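Local coordinates for protein hypothetical aspartyl-tRNA synthetase (Sulfolobus tokodaii, PDB 1WYD) that probably attaches aspartate to both tRNA(Asp) and tRNA(Asn), first activating the amino acid with ATP and then passing it to the acceptor end of the tRNA, at residues E62-S67 / A98-P103; L104-K109 / R121-R126; M1-F6 / L39-G44; V48-N53 / L87-I92. One frame throughout, in Å; residues are numbered along the deposited sequence.

In the fold
Contacts 3 and 4 lie within the N-terminal OB-fold and share its sheet: strands 34-41 and 44-50 are neighbours, and Leu-39 packs on Val-48. Contact 4 is buried, held by straight backbone hydrogen bonds and aliphatic side chains. Contact 3 is nearer the surface, where a carboxylate and a ring join the N-terminal segment to a hairpin turn, with a water beside them. In contacts 1 and 2 the linker 98-109 packs first on an OB-fold turn, then on helix 121-125. Contact 1 is partly buried and uses hydroxyls, a water and one leucine; contact 2 is buried and apolar. Glu-66 ties contact 1 to Arg-126 and Arg-40. Contacts 1, 2 and 3 touch the second subunit; contact 4 does not.

Contact 1. Residues E62-S67 / A98-P103; sequences ELTQES and AKAPLP
A type II beta turn from Thr-64 to Ser-67, just before strand 68-77 of the OB-fold, packs against residues 98-103, which lead out of that domain. Ser-67 N bonds to Thr-64 O at 3.3 Å and closes the turn. Two hydroxyls of the turn meet the backbone of Ala-98. Ser-67 OG accepts from Ala-98 N at 3.2 Å, with an N-H...O angle of 158°. Thr-64 OG1 lies 3.1 Å from Ala-98 O and 2.7 Å from Ser-67 OG. A water donates to Gln-65 O at 2.9 Å and also to Lys-99 O, so it bridges the backbones one step further along. The methyl of Ala-98 rests on the turn, with CB 3.7 Å from Gln-65 O. Leu-102 adds a second apolar piece. Its CD1 touches Glu-66 CG at 3.8 Å, the two side chains crossing at about a right angle, and its CD2 leans on Gln-65 O. The Glu-66 chain then bends at CB-CG (chi2 -42°) and carries the carboxylate away from Leu-102, to salt bridges with Arg-40 and Arg-126. Tyr-389 of the second subunit packs on Ala-98 and Leu-102. The bond from Ala-98 N to Ser-67 OG and the water thus hold the backbone of 98-103, with Ala-98 CB and Leu-102 packing beside them. The carboxylate of Glu-66 is buried, and its two arginine partners would be expected to keep it ionised.

Contact 2. Residues L104-K109 / R121-R126; sequences LDVSGK and RVLDLR
Arg-126, whose CB packs on Val-106 CG1 at 3.7 Å, has a flat guanidinium with Val-122 CG1 over one face, 3.5 Å above the plane and toward its rim. Its NE bonds to Gly-197 O and its NH1 to Tyr-389 O of the second subunit, and NH1 also makes a salt bridge to Glu-66. Leu-125 CD1 likewise sits over one face of the Arg-121 guanidinium, off centre. Arg-121 NH1 forms a salt bridge to Asp-124 OD2 at 2.9 Å, though the hydrogen bond in it is weak; Asp-124 OD1 pairs with Arg-127. Between the segments the packing is apolar. Leu-104 CB meets Leu-123 CB at 4.0 Å. With CG anti to the backbone N (chi1 -166°), Leu-104 lays CD1 against Asp-124 CB at 3.8 Å and CD2 over the Asp-124 backbone. Were an alanine here, both methyls would be gone and a gap would probably open beside Asp-124. Val-106 crosses Leu-123 at about a right angle, its CG2 3.6 Å from Leu-123 CD2 and 3.5 Å from Leu-123 O. The contact thus sets the loop before helix 114-118 against helix 121-125, with Trp-24 of strand 18-31 and Arg-40 of strand 34-41 beside it.

Contact 3. Residues M1-F6 / L39-G44; sequences MYRSHF and LRDKTG
The carboxylate of Asp-41 meets Phe-6 at the edge of its ring while one of its oxygens, OD2, takes three donors. The ring and carboxylate planes stand 71° apart, with Asp-41 OD1 3.6 Å from Phe-6 CD2. OD2 accepts Thr-43 OG1 at 2.6 Å through its syn lone pair. Thr-43 N comes to Asp-41 OD2 from above the carboxylate plane at 2.7 Å. Gly-44 N approaches Asp-41 OD2 nearly along the C-O axis at 3.2 Å. OD1 accepts from Ile-7 N, just beyond Phe-6. A water lies 2.6 Å from Asp-41 OD1 and accepts from Arg-3 NE. Arg-3 NH2 stays 4.3 Å from Asp-41 OD1, with no N-H pointing there; the Arg-3 salt bridge goes to Glu-200 of the second subunit. Arg-3 CD sits over the centre of the Phe-6 ring. Thr-43 CG2, set anti to its own carbonyl carbon, reaches Phe-6 CB at 3.6 Å. Replacing Asp-41 by an alanine would remove the acceptor shared by Thr-43 and Gly-44, and the turn would probably be held less firmly and lose its tie to Ile-7. The bonds from OD2 to Thr-43 N and Gly-44 N make an Asx turn and an Asx motif. They sit on a type I beta turn that closes the two-residue hairpin between strands 34-41 and 44-50 of the OB-fold.

Contact 4. Residues V48-N53 / L87-I92; sequences VVVDKN and LHAEEI
Val-48 packs on Leu-87 and Ala-89 atom by atom. Its CB lies 3.5 Å from Leu-87 O and 4.0 Å from Leu-87 CB. Its CG2 touches Ala-89 CB at 4.0 Å, and its CG1 turns to Leu-39 of the neighbouring strand. The backbones are joined by two straight bonds. Val-49 N donates to Leu-87 O at 2.7 Å (167° at the hydrogen), and Ala-89 N donates to Val-49 O at 2.6 Å (174°). Val-49 and His-88 point to the other face of the sheet, side by side. With CG1 anti to the backbone N (chi1 -162°), Val-49 puts CG2 beside that N, where it meets His-88 CD2 at 4.1 Å. The far nitrogen of that ring, NE2, bonds to Glu-86. Val-50 CG2 reaches Ala-89 CB and, at 4.2 Å, Ile-92 CD1. Ile-92 comes after a corner at Glu-90, where Glu-90 and Glu-91 form a classic beta bulge opposite Arg-72. Trp-21 of strand 18-31 packs on both Val-48 and Leu-87 inside the fold. Strands 44-50 and 85-89 run parallel here, among otherwise antiparallel neighbours. This is the pairing of the third and fifth strands that closes the five-stranded barrel of an OB-fold.

Contact 1. Residues E62-S67 / A98-P103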
loop_
_atom_site.group_PDB
_atom_site.type_symbol
_atom_site.label_atom_id
_atom_site.label_comp_id
_atom_site.label_asym_id
_atom_site.label_seq_id
_atom_site.Cartn_x
_atom_site.Cartn_y
_atom_site.Cartn_z
ATOM N N GLU B 62 -26.157 33.115 -9.531
ATOM C CA GLU B 62 -24.805 33.568 -9.230
ATOM C C GLU B 62 -23.779 32.416 -9.258
ATOM O O GLU B 62 -22.568 32.644 -9.158
ATOM C CB GLU B 62 -24.776 34.362 -7.920
ATOM C CG GLU B 62 -24.956 33.538 -6.663
ATOM C CD GLU B 62 -24.952 34.411 -5.409
ATOM O OE1 GLU B 62 -26.002 35.075 -5.149
ATOM O OE2 GLU B 62 -23.900 34.434 -4.694
ATOM N N LEU B 63 -24.303 31.200 -9.445
ATOM C CA LEU B 63 -23.535 29.964 -9.507
ATOM C C LEU B 63 -22.608 29.881 -10.720
ATOM O O LEU B 63 -22.913 30.380 -11.808
ATOM C CB LEU B 63 -24.500 28.768 -9.529
ATOM C CG LEU B 63 -25.331 28.461 -8.291
ATOM C CD1 LEU B 63 -26.116 27.164 -8.510
ATOM C CD2 LEU B 63 -24.467 28.359 -7.032
ATOM N N THR B 64 -21.480 29.210 -10.539
ATOM C CA THR B 64 -20.453 29.138 -11.562
ATOM C C THR B 64 -19.978 27.736 -11.570
ATOM O O THR B 64 -20.117 27.048 -10.560
ATOM C CB THR B 64 -19.279 30.043 -11.183
ATOM O OG1 THR B 64 -18.734 29.605 -9.916
ATOM C CG2 THR B 64 -19.806 31.447 -10.908
ATOM N N GLN B 65 -19.381 27.309 -12.678
ATOM C CA GLN B 65 -18.929 25.929 -12.798
ATOM C C GLN B 65 -17.844 25.650 -11.761
ATOM O O GLN B 65 -16.991 26.518 -11.465
ATOM C CB GLN B 65 -18.441 25.638 -14.214
ATOM C CG GLN B 65 -19.511 25.829 -15.269
ATOM C CD GLN B 65 -18.976 25.485 -16.656
ATOM O OE1 GLN B 65 -18.862 24.310 -17.013
ATOM N NE2 GLN B 65 -18.630 26.494 -17.425
ATOM N N GLU B 66 -17.925 24.448 -11.199
ATOM C CA GLU B 66 -17.046 23.902 -10.143
ATOM C C GLU B 66 -17.284 24.418 -8.722
ATOM O O GLU B 66 -16.629 23.958 -7.790
ATOM C CB GLU B 66 -15.548 23.908 -10.524
ATOM C CG GLU B 66 -15.130 22.938 -11.642
ATOM C CD GLU B 66 -15.755 21.539 -11.574
ATOM O OE1 GLU B 66 -16.568 21.236 -12.470
ATOM O OE2 GLU B 66 -15.442 20.734 -10.656
ATOM N N SER B 67 -18.216 25.341 -8.535
ATOM C CA SER B 67 -18.717 25.631 -7.190
ATOM C C SER B 67 -19.367 24.415 -6.556
ATOM O O SER B 67 -19.963 23.544 -7.238
ATOM C CB SER B 67 -19.740 26.742 -7.226
ATOM O OG SER B 67 -19.193 27.874 -7.858
ATOM N N ALA B 98 -16.509 29.059 -6.698
ATOM C CA ALA B 98 -15.293 28.985 -7.503
ATOM C C ALA B 98 -15.099 30.259 -8.327
ATOM O O ALA B 98 -16.045 30.781 -8.898
ATOM C CB ALA B 98 -15.346 27.778 -8.421
ATOM N N LYS B 99 -13.869 30.755 -8.373
ATOM C CA LYS B 99 -13.494 31.796 -9.321
ATOM C C LYS B 99 -13.899 31.427 -10.760
ATOM O O LYS B 99 -13.982 30.246 -11.138
ATOM C CB LYS B 99 -11.987 32.094 -9.250
ATOM C CG LYS B 99 -11.517 32.639 -7.915
ATOM C CD LYS B 99 -10.468 33.745 -8.125
ATOM C CE LYS B 99 -9.696 34.066 -6.834
ATOM N NZ LYS B 99 -10.555 34.583 -5.709
ATOM N N ALA B 100 -14.162 32.458 -11.556
ATOM C CA ALA B 100 -14.608 32.285 -12.930
ATOM C C ALA B 100 -13.829 33.290 -13.758
ATOM O O ALA B 100 -13.508 34.358 -13.247
ATOM C CB ALA B 100 -16.083 32.552 -13.021
ATOM N N PRO B 101 -13.502 32.951 -15.006
ATOM C CA PRO B 101 -13.822 31.646 -15.586
ATOM C C PRO B 101 -12.793 30.622 -15.152
ATOM O O PRO B 101 -11.757 30.975 -14.557
ATOM C CB PRO B 101 -13.645 31.905 -17.082
ATOM C CG PRO B 101 -12.481 32.870 -17.123
ATOM C CD PRO B 101 -12.787 33.808 -15.969
ATOM N N LEU B 102 -13.063 29.367 -15.491
ATOM C CA LEU B 102 -12.166 28.252 -15.196
ATOM C C LEU B 102 -10.989 28.275 -16.149
ATOM O O LEU B 102 -11.140 28.631 -17.326
ATOM C CB LEU B 102 -12.887 26.927 -15.382
ATOM C CG LEU B 102 -13.939 26.471 -14.378
ATOM C CD1 LEU B 102 -14.274 25.017 -14.712
ATOM C CD2 LEU B 102 -13.489 26.591 -12.927
ATOM N N PRO B 103 -9.823 27.894 -15.646
ATOM C CA PRO B 103 -8.642 27.732 -16.495
ATOM C C PRO B 103 -8.652 26.379 -17.222
ATOM O O PRO B 103 -7.911 26.183 -18.190
ATOM C CB PRO B 103 -7.480 27.803 -15.494
ATOM C CG PRO B 103 -8.083 27.281 -14.175
ATOM C CD PRO B 103 -9.539 27.620 -14.223
HETATM O O HOH W 1 -16.029 29.198 -12.186
#

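Contact 2. Residues L104-K109 / R121-R126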
loop_
_atom_site.group_PDB
_atom_site.type_symbol
_atom_site.label_atom_id
_atom_site.label_comp_id
_atom_site.label_asym_id
_atom_site.label_seq_id
_atom_site.Cartn_x
_atom_site.Cartn_y
_atom_site.Cartn_z
ATOM N N LEU B 104 -9.458 25.445 -16.740
ATOM C CA LEU B 104 -9.589 24.162 -17.410
ATOM C C LEU B 104 -11.047 23.746 -17.374
ATOM O O LEU B 104 -11.697 23.855 -16.339
ATOM C CB LEU B 104 -8.692 23.112 -16.736
ATOM C CG LEU B 104 -8.439 21.810 -17.484
ATOM C CD1 LEU B 104 -7.082 21.271 -17.068
ATOM C CD2 LEU B 104 -9.558 20.745 -17.251
ATOM N N ASP B 105 -11.544 23.248 -18.501
ATOM C CA ASP B 105 -12.941 22.846 -18.620
ATOM C C ASP B 105 -13.177 21.407 -18.212
ATOM O O ASP B 105 -12.779 20.474 -18.918
ATOM C CB ASP B 105 -13.455 23.093 -20.043
ATOM C CG ASP B 105 -13.695 24.569 -20.321
ATOM O OD1 ASP B 105 -14.191 25.301 -19.408
ATOM O OD2 ASP B 105 -13.410 25.099 -21.421
ATOM N N VAL B 106 -13.850 21.230 -17.080
ATOM C CA VAL B 106 -14.091 19.889 -16.544
ATOM C C VAL B 106 -15.006 19.047 -17.459
ATOM O O VAL B 106 -14.972 17.816 -17.442
ATOM C CB VAL B 106 -14.569 19.958 -15.061
ATOM C CG1 VAL B 106 -14.892 18.597 -14.495
ATOM C CG2 VAL B 106 -13.503 20.655 -14.194
ATOM N N SER B 107 -15.810 19.716 -18.269
ATOM C CA SER B 107 -16.657 19.011 -19.242
ATOM C C SER B 107 -16.370 19.325 -20.715
ATOM O O SER B 107 -17.103 18.848 -21.580
ATOM C CB SER B 107 -18.142 19.263 -18.958
ATOM O OG SER B 107 -18.432 20.637 -18.832
ATOM N N GLY B 108 -15.321 20.109 -20.996
ATOM C CA GLY B 108 -15.012 20.553 -22.355
ATOM C C GLY B 108 -14.281 19.645 -23.362
ATOM O O GLY B 108 -14.176 20.009 -24.551
ATOM N N LYS B 109 -13.809 18.475 -22.922
ATOM C CA LYS B 109 -12.871 17.613 -23.689
ATOM C C LYS B 109 -11.418 18.109 -23.636
ATOM O O LYS B 109 -11.158 19.318 -23.507
ATOM C CB LYS B 109 -13.318 17.374 -25.156
ATOM N N ARG B 121 -4.439 20.348 -12.257
ATOM C CA ARG B 121 -4.547 18.911 -12.274
ATOM C C ARG B 121 -5.853 18.429 -11.650
ATOM O O ARG B 121 -6.486 17.503 -12.154
ATOM C CB ARG B 121 -3.332 18.315 -11.571
ATOM C CG ARG B 121 -3.295 16.837 -11.644
ATOM C CD ARG B 121 -3.434 16.353 -13.051
ATOM N NE ARG B 121 -2.646 15.142 -13.215
ATOM C CZ ARG B 121 -2.658 14.393 -14.301
ATOM N NH1 ARG B 121 -3.395 14.742 -15.360
ATOM N NH2 ARG B 121 -1.865 13.333 -14.340
ATOM N N VAL B 122 -6.250 19.074 -10.560
ATOM C CA VAL B 122 -7.530 18.802 -9.915
ATOM C C VAL B 122 -8.701 18.966 -10.883
ATOM O O VAL B 122 -9.578 18.104 -10.975
ATOM C CB VAL B 122 -7.699 19.663 -8.675
ATOM C CG1 VAL B 122 -9.160 19.713 -8.214
ATOM C CG2 VAL B 122 -6.822 19.110 -7.567
ATOM N N LEU B 123 -8.700 20.051 -11.629
ATOM C CA LEU B 123 -9.744 20.246 -12.585
ATOM C C LEU B 123 -9.649 19.178 -13.659
ATOM O O LEU B 123 -10.658 18.627 -14.086
ATOM C CB LEU B 123 -9.685 21.670 -13.178
ATOM C CG LEU B 123 -10.115 22.693 -12.128
ATOM C CD1 LEU B 123 -9.783 24.131 -12.571
ATOM C CD2 LEU B 123 -11.590 22.564 -11.792
ATOM N N ASP B 124 -8.432 18.866 -14.068
ATOM C CA ASP B 124 -8.241 17.827 -15.039
ATOM C C ASP B 124 -8.678 16.458 -14.510
ATOM O O ASP B 124 -9.322 15.738 -15.208
ATOM C CB ASP B 124 -6.796 17.785 -15.479
ATOM C CG ASP B 124 -6.572 16.804 -16.601
ATOM O OD1 ASP B 124 -7.192 16.964 -17.692
ATOM O OD2 ASP B 124 -5.779 15.846 -16.472
ATOM N N LEU B 125 -8.322 16.123 -13.274
ATOM C CA LEU B 125 -8.664 14.841 -12.650
ATOM C C LEU B 125 -10.164 14.675 -12.485
ATOM O O LEU B 125 -10.670 13.536 -12.520
ATOM C CB LEU B 125 -8.055 14.747 -11.263
ATOM C CG LEU B 125 -6.777 13.940 -11.037
ATOM C CD1 LEU B 125 -6.091 13.460 -12.317
ATOM C CD2 LEU B 125 -5.842 14.740 -10.096
ATOM N N ARG B 126 -10.865 15.807 -12.305
ATOM C CA ARG B 126 -12.322 15.755 -12.157
ATOM C C ARG B 126 -13.062 15.278 -13.415
ATOM O O ARG B 126 -14.236 14.991 -13.358
ATOM C CB ARG B 126 -12.895 17.090 -11.706
ATOM C CG ARG B 126 -12.655 17.396 -10.268
ATOM C CD ARG B 126 -13.237 18.743 -9.841
ATOM N NE ARG B 126 -12.862 19.064 -8.453
ATOM C CZ ARG B 126 -12.901 20.307 -7.926
ATOM N NH1 ARG B 126 -13.308 21.376 -8.635
ATOM N NH2 ARG B 126 -12.540 20.478 -6.679
#

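Contact 3. Residues M1-F6 / L39-G44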
loop_
_atom_site.group_PDB
_atom_site.type_symbol
_atom_site.label_atom_id
_atom_site.label_comp_id
_atom_site.label_asym_id
_atom_site.label_seq_id
_atom_site.Cartn_x
_atom_site.Cartn_y
_atom_site.Cartn_z
ATOM N N MET B 1 -25.026 13.928 6.353
ATOM C CA MET B 1 -23.941 14.962 6.294
ATOM C C MET B 1 -24.413 16.155 5.447
ATOM O O MET B 1 -25.162 16.999 5.948
ATOM C CB MET B 1 -22.630 14.333 5.802
ATOM C CG MET B 1 -22.554 12.799 6.103
ATOM S SD MET B 1 -20.871 12.057 6.292
ATOM C CE MET B 1 -21.289 10.278 6.342
ATOM N N TYR B 2 -24.031 16.234 4.178
ATOM C CA TYR B 2 -24.474 17.397 3.405
ATOM C C TYR B 2 -25.545 17.031 2.389
ATOM O O TYR B 2 -25.994 17.861 1.600
ATOM C CB TYR B 2 -23.286 18.112 2.712
ATOM C CG TYR B 2 -22.410 18.945 3.620
ATOM C CD1 TYR B 2 -22.606 20.316 3.748
ATOM C CD2 TYR B 2 -21.378 18.359 4.352
ATOM C CE1 TYR B 2 -21.774 21.093 4.573
ATOM C CE2 TYR B 2 -20.552 19.113 5.178
ATOM C CZ TYR B 2 -20.746 20.481 5.282
ATOM O OH TYR B 2 -19.924 21.224 6.113
ATOM N N ARG B 3 -25.937 15.775 2.417
ATOM C CA ARG B 3 -26.868 15.234 1.458
ATOM C C ARG B 3 -27.630 14.129 2.143
ATOM O O ARG B 3 -27.193 13.649 3.177
ATOM C CB ARG B 3 -26.115 14.638 0.274
ATOM C CG ARG B 3 -24.875 13.880 0.668
ATOM C CD ARG B 3 -24.416 12.988 -0.377
ATOM N NE ARG B 3 -23.701 13.686 -1.456
ATOM C CZ ARG B 3 -22.378 13.662 -1.619
ATOM N NH1 ARG B 3 -21.607 13.024 -0.742
ATOM N NH2 ARG B 3 -21.826 14.257 -2.653
ATOM N N SER B 4 -28.751 13.722 1.541
ATOM C CA SER B 4 -29.441 12.494 1.916
ATOM C C SER B 4 -29.092 11.400 0.916
ATOM O O SER B 4 -28.927 10.244 1.306
ATOM C CB SER B 4 -30.966 12.701 1.981
ATOM O OG SER B 4 -31.536 12.750 0.672
ATOM N N HIS B 5 -28.991 11.743 -0.367
ATOM C CA HIS B 5 -28.678 10.731 -1.385
ATOM C C HIS B 5 -27.563 11.164 -2.335
ATOM O O HIS B 5 -27.408 12.352 -2.653
ATOM C CB HIS B 5 -29.931 10.301 -2.201
ATOM C CG HIS B 5 -31.041 9.710 -1.369
ATOM N ND1 HIS B 5 -31.798 10.458 -0.490
ATOM C CD2 HIS B 5 -31.511 8.441 -1.278
ATOM C CE1 HIS B 5 -32.676 9.677 0.110
ATOM N NE2 HIS B 5 -32.523 8.449 -0.352
ATOM N N PHE B 6 -26.782 10.192 -2.774
ATOM C CA PHE B 6 -25.928 10.357 -3.930
ATOM C C PHE B 6 -26.797 10.332 -5.169
ATOM O O PHE B 6 -27.827 9.653 -5.193
ATOM C CB PHE B 6 -24.942 9.209 -4.004
ATOM C CG PHE B 6 -23.798 9.341 -3.049
ATOM C CD1 PHE B 6 -23.828 8.678 -1.813
ATOM C CD2 PHE B 6 -22.683 10.116 -3.381
ATOM C CE1 PHE B 6 -22.753 8.785 -0.912
ATOM C CE2 PHE B 6 -21.600 10.240 -2.481
ATOM C CZ PHE B 6 -21.643 9.561 -1.244
ATOM N N LEU B 39 -25.385 18.618 -12.034
ATOM C CA LEU B 39 -24.604 18.483 -10.821
ATOM C C LEU B 39 -23.757 17.229 -10.901
ATOM O O LEU B 39 -24.150 16.241 -11.553
ATOM C CB LEU B 39 -25.526 18.441 -9.598
ATOM C CG LEU B 39 -24.892 18.431 -8.214
ATOM C CD1 LEU B 39 -24.396 19.824 -7.830
ATOM C CD2 LEU B 39 -25.938 17.944 -7.226
ATOM N N ARG B 40 -22.584 17.264 -10.260
ATOM C CA ARG B 40 -21.663 16.116 -10.221
ATOM C C ARG B 40 -21.315 15.774 -8.789
ATOM O O ARG B 40 -21.020 16.670 -7.997
ATOM C CB ARG B 40 -20.359 16.432 -10.955
ATOM C CG ARG B 40 -19.458 15.225 -11.057
ATOM C CD ARG B 40 -18.021 15.505 -11.409
ATOM N NE ARG B 40 -17.939 16.753 -12.127
ATOM C CZ ARG B 40 -17.265 17.811 -11.675
ATOM N NH1 ARG B 40 -16.574 17.713 -10.547
ATOM N NH2 ARG B 40 -17.286 18.939 -12.384
ATOM N N ASP B 41 -21.356 14.489 -8.472
ATOM C CA ASP B 41 -20.922 13.932 -7.192
ATOM C C ASP B 41 -20.153 12.681 -7.534
ATOM O O ASP B 41 -19.982 12.378 -8.725
ATOM C CB ASP B 41 -22.080 13.713 -6.179
ATOM C CG ASP B 41 -22.972 12.466 -6.482
ATOM O OD1 ASP B 41 -24.031 12.338 -5.818
ATOM O OD2 ASP B 41 -22.718 11.569 -7.312
ATOM N N LYS B 42 -19.683 11.951 -6.529
ATOM C CA LYS B 42 -18.801 10.812 -6.819
ATOM C C LYS B 42 -19.501 9.679 -7.610
ATOM O O LYS B 42 -18.824 8.877 -8.233
ATOM C CB LYS B 42 -18.076 10.316 -5.544
ATOM C CG LYS B 42 -18.684 9.097 -4.875
ATOM C CD LYS B 42 -18.118 8.776 -3.489
ATOM C CE LYS B 42 -16.943 7.806 -3.556
ATOM N NZ LYS B 42 -17.314 6.405 -3.930
ATOM N N THR B 43 -20.842 9.607 -7.586
ATOM C CA THR B 43 -21.567 8.561 -8.373
ATOM C C THR B 43 -21.870 8.923 -9.819
ATOM O O THR B 43 -22.163 8.046 -10.631
ATOM C CB THR B 43 -22.891 8.143 -7.722
ATOM O OG1 THR B 43 -23.781 9.271 -7.672
ATOM C CG2 THR B 43 -22.686 7.680 -6.288
ATOM N N GLY B 44 -21.834 10.218 -10.129
ATOM C CA GLY B 44 -21.913 10.682 -11.504
ATOM C C GLY B 44 -22.678 11.970 -11.585
ATOM O O GLY B 44 -22.591 12.830 -10.678
HETATM O O HOH W 2 -25.320 13.874 -4.181
#

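Contact 4. Residues V48-N53 / L87-I92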
loop_
_atom_site.group_PDB
_atom_site.type_symbol
_atom_site.label_atom_id
_atom_site.label_comp_id
_atom_site.label_asym_id
_atom_site.label_seq_id
_atom_site.Cartn_x
_atom_site.Cartn_y
_atom_site.Cartn_z
ATOM N N VAL B 48 -30.561 18.966 -12.346
ATOM C CA VAL B 48 -31.483 19.678 -11.491
ATOM C C VAL B 48 -32.128 20.816 -12.264
ATOM O O VAL B 48 -31.509 21.415 -13.139
ATOM C CB VAL B 48 -30.891 20.067 -10.049
ATOM C CG1 VAL B 48 -29.496 19.521 -9.823
ATOM C CG2 VAL B 48 -30.993 21.569 -9.687
ATOM N N VAL B 49 -33.388 21.081 -11.948
ATOM C CA VAL B 49 -34.147 22.168 -12.552
ATOM C C VAL B 49 -34.526 23.210 -11.475
ATOM O O VAL B 49 -34.846 22.871 -10.337
ATOM C CB VAL B 49 -35.399 21.626 -13.327
ATOM C CG1 VAL B 49 -35.959 22.668 -14.313
ATOM C CG2 VAL B 49 -35.066 20.348 -14.087
ATOM N N VAL B 50 -34.428 24.478 -11.848
ATOM C CA VAL B 50 -34.862 25.588 -11.015
ATOM C C VAL B 50 -35.780 26.407 -11.900
ATOM O O VAL B 50 -35.308 27.104 -12.804
ATOM C CB VAL B 50 -33.684 26.506 -10.559
ATOM C CG1 VAL B 50 -34.028 27.215 -9.267
ATOM C CG2 VAL B 50 -32.385 25.730 -10.402
ATOM N N ASP B 51 -37.089 26.308 -11.671
ATOM C CA ASP B 51 -38.024 27.124 -12.436
ATOM C C ASP B 51 -38.094 28.532 -11.866
ATOM O O ASP B 51 -37.584 28.793 -10.772
ATOM C CB ASP B 51 -39.415 26.474 -12.636
ATOM C CG ASP B 51 -40.028 25.943 -11.356
ATOM O OD1 ASP B 51 -39.993 26.668 -10.331
ATOM O OD2 ASP B 51 -40.599 24.814 -11.295
ATOM N N LYS B 52 -38.705 29.429 -12.637
ATOM C CA LYS B 52 -38.750 30.852 -12.322
ATOM C C LYS B 52 -39.242 31.176 -10.909
ATOM O O LYS B 52 -38.671 32.034 -10.245
ATOM C CB LYS B 52 -39.596 31.607 -13.368
ATOM C CG LYS B 52 -38.856 31.909 -14.687
ATOM C CD LYS B 52 -38.059 33.239 -14.628
ATOM C CE LYS B 52 -37.036 33.371 -15.776
ATOM N NZ LYS B 52 -36.300 34.688 -15.771
ATOM N N ASN B 53 -40.294 30.509 -10.452
ATOM C CA ASN B 53 -40.942 30.947 -9.216
ATOM C C ASN B 53 -40.448 30.258 -7.932
ATOM O O ASN B 53 -40.991 30.496 -6.848
ATOM C CB ASN B 53 -42.494 31.002 -9.329
ATOM C CG ASN B 53 -43.105 29.764 -10.003
ATOM O OD1 ASN B 53 -42.551 29.223 -10.968
ATOM N ND2 ASN B 53 -44.266 29.316 -9.495
ATOM N N LEU B 87 -34.109 16.537 -10.363
ATOM C CA LEU B 87 -34.392 17.161 -9.084
ATOM C C LEU B 87 -34.919 18.552 -9.342
ATOM O O LEU B 87 -34.265 19.341 -10.020
ATOM C CB LEU B 87 -33.093 17.289 -8.296
ATOM C CG LEU B 87 -33.014 17.011 -6.791
ATOM C CD1 LEU B 87 -31.945 17.846 -6.199
ATOM C CD2 LEU B 87 -34.325 17.239 -6.098
ATOM N N HIS B 88 -36.090 18.869 -8.794
ATOM C CA HIS B 88 -36.676 20.189 -8.973
ATOM C C HIS B 88 -36.291 21.020 -7.770
ATOM O O HIS B 88 -36.771 20.787 -6.674
ATOM C CB HIS B 88 -38.195 20.085 -9.161
ATOM C CG HIS B 88 -38.599 19.653 -10.543
ATOM N ND1 HIS B 88 -39.828 19.955 -11.093
ATOM C CD2 HIS B 88 -37.929 18.946 -11.491
ATOM C CE1 HIS B 88 -39.901 19.452 -12.313
ATOM N NE2 HIS B 88 -38.761 18.838 -12.581
ATOM N N ALA B 89 -35.397 21.975 -7.959
ATOM C CA ALA B 89 -34.763 22.602 -6.806
ATOM C C ALA B 89 -35.725 23.480 -5.999
ATOM O O ALA B 89 -36.557 24.208 -6.583
ATOM C CB ALA B 89 -33.552 23.382 -7.234
ATOM N N GLU B 90 -35.615 23.410 -4.669
ATOM C CA GLU B 90 -36.370 24.296 -3.783
ATOM C C GLU B 90 -35.428 25.197 -2.988
ATOM O O GLU B 90 -35.753 26.351 -2.667
ATOM C CB GLU B 90 -37.262 23.494 -2.823
ATOM C CG GLU B 90 -38.278 22.575 -3.503
ATOM C CD GLU B 90 -39.531 23.296 -4.013
ATOM O OE1 GLU B 90 -40.096 24.153 -3.288
ATOM O OE2 GLU B 90 -39.964 22.998 -5.152
ATOM N N GLU B 91 -34.254 24.653 -2.670
ATOM C CA GLU B 91 -33.244 25.366 -1.893
ATOM C C GLU B 91 -31.857 24.923 -2.315
ATOM O O GLU B 91 -31.615 23.720 -2.474
ATOM C CB GLU B 91 -33.431 25.125 -0.397
ATOM C CG GLU B 91 -32.725 26.150 0.473
ATOM C CD GLU B 91 -32.910 25.893 1.962
ATOM O OE1 GLU B 91 -32.449 26.730 2.764
ATOM O OE2 GLU B 91 -33.515 24.860 2.334
ATOM N N ILE B 92 -30.971 25.909 -2.496
ATOM C CA ILE B 92 -29.588 25.685 -2.849
ATOM C C ILE B 92 -28.685 26.481 -1.902
ATOM O O ILE B 92 -28.869 27.690 -1.690
ATOM C CB ILE B 92 -29.316 26.056 -4.353
ATOM C CG1 ILE B 92 -29.945 25.018 -5.309
ATOM C CG2 ILE B 92 -27.792 26.259 -4.640
ATOM C CD1 ILE B 92 -30.463 25.605 -6.629
#